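PDB 1WR2: hypothetical protein PH1789 from Pyrococcus horikoshii, which is of unknown function but belongs to the ATP-grasp family of proteins. Local coordinates for residues Q67-M78 with E93-R102. Sequence-based numbering, arbitrary orientation.
Sequences QILHKSDAKVVM and EIHENAKKYR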
loop_
_atom_site.group_PDB
_atom_site.type_symbol
_atom_site.label_atom_id
_atom_site.label_comp_id
_atom_site.label_asym_id
_atom_site.label_seq_id
_atom_site.Cartn_x
_atom_site.Cartn_y
_atom_site.Cartn_z
ATOM N N GLN A 67 6.547 -9.518 11.746
ATOM C CA GLN A 67 5.687 -9.822 12.892
ATOM C C GLN A 67 4.738 -8.685 13.234
ATOM O O GLN A 67 3.808 -8.862 14.022
ATOM C CB GLN A 67 6.520 -10.139 14.138
ATOM C CG GLN A 67 7.288 -11.438 14.080
ATOM C CD GLN A 67 8.321 -11.450 12.974
ATOM O OE1 GLN A 67 9.143 -10.541 12.867
ATOM N NE2 GLN A 67 8.285 -12.491 12.143
ATOM N N ILE A 68 4.979 -7.515 12.652
ATOM C CA ILE A 68 4.144 -6.355 12.919
ATOM C C ILE A 68 3.584 -5.814 11.611
ATOM O O ILE A 68 4.051 -4.797 11.100
ATOM C CB ILE A 68 4.953 -5.248 13.619
ATOM C CG1 ILE A 68 5.723 -5.836 14.804
ATOM C CG2 ILE A 68 4.022 -4.148 14.094
ATOM C CD1 ILE A 68 6.613 -4.845 15.504
ATOM N N LEU A 69 2.581 -6.498 11.074
ATOM C CA LEU A 69 1.963 -6.086 9.819
ATOM C C LEU A 69 0.967 -4.934 10.004
ATOM O O LEU A 69 0.873 -4.045 9.161
ATOM C CB LEU A 69 1.272 -7.284 9.165
ATOM C CG LEU A 69 2.166 -8.497 8.877
ATOM C CD1 LEU A 69 1.294 -9.660 8.405
ATOM C CD2 LEU A 69 3.223 -8.149 7.832
ATOM N N HIS A 70 0.223 -4.953 11.105
ATOM C CA HIS A 70 -0.744 -3.896 11.393
ATOM C C HIS A 70 -0.017 -2.791 12.162
ATOM O O HIS A 70 -0.121 -2.682 13.385
ATOM C CB HIS A 70 -1.900 -4.448 12.226
ATOM C CG HIS A 70 -3.051 -3.501 12.370
ATOM N ND1 HIS A 70 -4.155 -3.783 13.145
ATOM C CD2 HIS A 70 -3.277 -2.282 11.822
ATOM C CE1 HIS A 70 -5.013 -2.781 13.068
ATOM N NE2 HIS A 70 -4.504 -1.856 12.273
ATOM N N LYS A 71 0.723 -1.973 11.421
ATOM C CA LYS A 71 1.510 -0.891 11.998
ATOM C C LYS A 71 0.765 0.079 12.917
ATOM O O LYS A 71 1.274 0.424 13.982
ATOM C CB LYS A 71 2.212 -0.119 10.875
ATOM C CG LYS A 71 3.197 -0.972 10.070
ATOM C CD LYS A 71 3.950 -0.152 9.020
ATOM C CE LYS A 71 3.024 0.350 7.918
ATOM N NZ LYS A 71 2.546 -0.756 7.038
ATOM N N SER A 72 -0.426 0.526 12.522
ATOM C CA SER A 72 -1.179 1.465 13.359
ATOM C C SER A 72 -1.555 0.844 14.704
ATOM O O SER A 72 -1.544 1.511 15.740
ATOM C CB SER A 72 -2.450 1.932 12.641
ATOM O OG SER A 72 -3.354 0.858 12.457
ATOM N N ASP A 73 -1.886 -0.441 14.681
ATOM C CA ASP A 73 -2.263 -1.156 15.892
ATOM C C ASP A 73 -1.096 -1.168 16.884
ATOM O O ASP A 73 -1.285 -0.939 18.079
ATOM C CB ASP A 73 -2.672 -2.590 15.532
ATOM C CG ASP A 73 -3.456 -3.278 16.635
ATOM O OD1 ASP A 73 -4.505 -2.738 17.055
ATOM O OD2 ASP A 73 -3.027 -4.367 17.074
ATOM N N ALA A 74 0.108 -1.425 16.376
ATOM C CA ALA A 74 1.313 -1.481 17.203
ATOM C C ALA A 74 1.904 -0.105 17.482
ATOM O O ALA A 74 2.763 0.053 18.353
ATOM C CB ALA A 74 2.358 -2.361 16.532
ATOM N N LYS A 75 1.450 0.890 16.729
ATOM C CA LYS A 75 1.942 2.249 16.895
ATOM C C LYS A 75 3.429 2.342 16.550
ATOM O O LYS A 75 4.225 2.912 17.299
ATOM C CB LYS A 75 1.683 2.720 18.330
ATOM C CG LYS A 75 0.197 2.887 18.634
ATOM C CD LYS A 75 -0.131 2.595 20.085
ATOM C CE LYS A 75 0.607 3.515 21.042
ATOM N NZ LYS A 75 0.268 3.168 22.450
ATOM N N VAL A 76 3.794 1.762 15.413
ATOM C CA VAL A 76 5.174 1.797 14.951
ATOM C C VAL A 76 5.304 2.703 13.722
ATOM O O VAL A 76 6.294 2.633 12.996
ATOM C CB VAL A 76 5.715 0.379 14.620
ATOM C CG1 VAL A 76 5.716 -0.468 15.873
ATOM C CG2 VAL A 76 4.877 -0.283 13.537
ATOM N N VAL A 77 4.287 3.537 13.495
ATOM C CA VAL A 77 4.278 4.498 12.383
ATOM C C VAL A 77 4.153 5.898 12.984
ATOM O O VAL A 77 3.197 6.173 13.703
ATOM C CB VAL A 77 3.075 4.277 11.422
ATOM C CG1 VAL A 77 2.931 5.471 10.465
ATOM C CG2 VAL A 77 3.273 3.007 10.622
ATOM N N MET A 78 5.121 6.772 12.710
ATOM C CA MET A 78 5.094 8.144 13.226
ATOM C C MET A 78 5.072 9.139 12.064
ATOM O O MET A 78 5.896 9.066 11.147
ATOM C CB MET A 78 6.303 8.404 14.131
ATOM C CG MET A 78 6.253 7.667 15.471
ATOM S SD MET A 78 4.846 8.179 16.511
ATOM C CE MET A 78 5.011 7.037 17.885
ATOM N N GLU A 93 10.983 5.751 19.817
ATOM C CA GLU A 93 9.611 5.402 20.143
ATOM C C GLU A 93 9.091 4.166 19.427
ATOM O O GLU A 93 8.622 3.224 20.074
ATOM C CB GLU A 93 8.675 6.558 19.821
ATOM C CG GLU A 93 8.646 7.642 20.852
ATOM C CD GLU A 93 7.390 8.456 20.741
ATOM O OE1 GLU A 93 6.302 7.839 20.699
ATOM O OE2 GLU A 93 7.486 9.700 20.698
ATOM N N ILE A 94 9.165 4.165 18.097
ATOM C CA ILE A 94 8.649 3.037 17.330
ATOM C C ILE A 94 9.318 1.730 17.698
ATOM O O ILE A 94 8.677 0.683 17.681
ATOM C CB ILE A 94 8.751 3.263 15.797
ATOM C CG1 ILE A 94 10.209 3.421 15.369
ATOM C CG2 ILE A 94 7.916 4.478 15.401
ATOM C CD1 ILE A 94 10.381 3.625 13.869
ATOM N N HIS A 95 10.602 1.777 18.041
ATOM C CA HIS A 95 11.283 0.549 18.427
ATOM C C HIS A 95 10.763 0.069 19.779
ATOM O O HIS A 95 10.644 -1.131 20.009
ATOM C CB HIS A 95 12.798 0.753 18.475
ATOM C CG HIS A 95 13.461 0.630 17.136
ATOM N ND1 HIS A 95 13.532 1.675 16.238
ATOM C CD2 HIS A 95 14.058 -0.425 16.533
ATOM C CE1 HIS A 95 14.145 1.268 15.141
ATOM N NE2 HIS A 95 14.475 -0.002 15.294
ATOM N N GLU A 96 10.448 1.013 20.663
ATOM C CA GLU A 96 9.921 0.684 21.982
ATOM C C GLU A 96 8.535 0.088 21.800
ATOM O O GLU A 96 8.213 -0.942 22.382
ATOM C CB GLU A 96 9.818 1.938 22.857
ATOM C CG GLU A 96 11.132 2.696 23.042
ATOM C CD GLU A 96 10.953 4.001 23.817
ATOM O OE1 GLU A 96 9.900 4.653 23.650
ATOM O OE2 GLU A 96 11.867 4.383 24.578
ATOM N N ASN A 97 7.720 0.744 20.981
ATOM C CA ASN A 97 6.365 0.286 20.726
ATOM C C ASN A 97 6.348 -1.097 20.112
ATOM O O ASN A 97 5.460 -1.896 20.394
ATOM C CB ASN A 97 5.629 1.275 19.818
ATOM C CG ASN A 97 5.439 2.625 20.475
ATOM O OD1 ASN A 97 5.817 2.817 21.632
ATOM N ND2 ASN A 97 4.856 3.570 19.744
ATOM N N ALA A 98 7.335 -1.381 19.273
ATOM C CA ALA A 98 7.426 -2.682 18.631
ATOM C C ALA A 98 7.846 -3.732 19.658
ATOM O O ALA A 98 7.452 -4.893 19.573
ATOM C CB ALA A 98 8.438 -2.631 17.500
ATOM N N LYS A 99 8.649 -3.311 20.629
ATOM C CA LYS A 99 9.125 -4.219 21.662
ATOM C C LYS A 99 7.979 -4.665 22.563
ATOM O O LYS A 99 7.910 -5.826 22.969
ATOM C CB LYS A 99 10.213 -3.538 22.503
ATOM C CG LYS A 99 11.174 -4.507 23.164
ATOM C CD LYS A 99 11.935 -5.303 22.109
ATOM C CE LYS A 99 12.865 -6.322 22.744
ATOM N NZ LYS A 99 12.119 -7.278 23.608
ATOM N N LYS A 100 7.078 -3.740 22.872
ATOM C CA LYS A 100 5.938 -4.052 23.726
ATOM C C LYS A 100 4.916 -4.889 22.964
ATOM O O LYS A 100 4.234 -5.732 23.542
ATOM C CB LYS A 100 5.270 -2.763 24.219
ATOM C CG LYS A 100 6.214 -1.779 24.893
ATOM C CD LYS A 100 5.465 -0.547 25.391
ATOM C CE LYS A 100 6.407 0.635 25.616
ATOM N NZ LYS A 100 7.558 0.310 26.514
ATOM N N TYR A 101 4.827 -4.658 21.657
ATOM C CA TYR A 101 3.876 -5.359 20.800
ATOM C C TYR A 101 4.265 -6.815 20.508
ATOM O O TYR A 101 3.449 -7.730 20.663
ATOM C CB TYR A 101 3.726 -4.584 19.495
ATOM C CG TYR A 101 2.561 -5.016 18.649
ATOM C CD1 TYR A 101 1.276 -4.549 18.910
ATOM C CD2 TYR A 101 2.745 -5.885 17.579
ATOM C CE1 TYR A 101 0.199 -4.936 18.114
ATOM C CE2 TYR A 101 1.676 -6.282 16.783
ATOM C CZ TYR A 101 0.410 -5.804 17.053
ATOM O OH TYR A 101 -0.643 -6.197 16.256
ATOM N N ARG A 102 5.501 -7.020 20.063
ATOM C CA ARG A 102 6.033 -8.351 19.760
ATOM C C ARG A 102 7.530 -8.310 20.071
ATOM O O ARG A 102 8.340 -8.008 19.199
ATOM C CB ARG A 102 5.839 -8.714 18.277
ATOM C CG ARG A 102 4.452 -9.231 17.879
ATOM C CD ARG A 102 4.106 -10.568 18.553
ATOM N NE ARG A 102 4.977 -11.676 18.152
ATOM C CZ ARG A 102 4.890 -12.332 16.999
ATOM N NH1 ARG A 102 3.967 -12.001 16.110
ATOM N NH2 ARG A 102 5.727 -13.325 16.736
HETATM O O HOH W 1 0.511 -6.752 13.346
#
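Tyr101 lays one face of its ring on the methyl of Ala74, whose CB stands 3.4 Å from the ring centroid and almost on its normal, a close CH-pi contact. With CG anti to the backbone N (chi1 -167°), the ring extends from the last turn of its helix over Ala74, the hydroxyl directed to Asp73. At its edge, Asp73 OD2 lies in the ring plane 3.1 Å from Tyr101 OH, the carboxylate turned nearly perpendicular to the ring. A water hydrogen-bonded to the same hydroxyl accepts a bond from His70 N, at the N-cap position. Beneath the tyrosine, Ile68 CD1 presses on Ala98 CB at 3.5 Å, tighter than usual, and Val76 CG1 meets the same methyl.

Toward the other end of the helix 71-74, Asn97 ND2 donates a short, nearly straight bond of 2.6 Å to Lys75 O. The Lys75 oxygen lies 2° out of the Asn97 amide plane, which helps to hold the amide in its rotation. Lys75, with positive phi, is the C-prime residue of the Schellman motif that ends the helix; the asparagine thus grips the turn where the chain leaves for the strand.

Beyond Asn97, Ile94 CG2 rests on the Val76 carbonyl oxygen and makes an apolar contact with Met78 CG. At the opposite margin Gln67 CB and CG cover one face of the Arg102 guanidinium, which also forms a salt bridge with Asp104.

Within the ATP-grasp domain, helix 84-101 thereby packs on strands 59-64, 77-81 and 109-114 of the four-stranded antiparallel sheet and on the connection between the first two, with Ala98 on Leu63 and Ile94 on Val110.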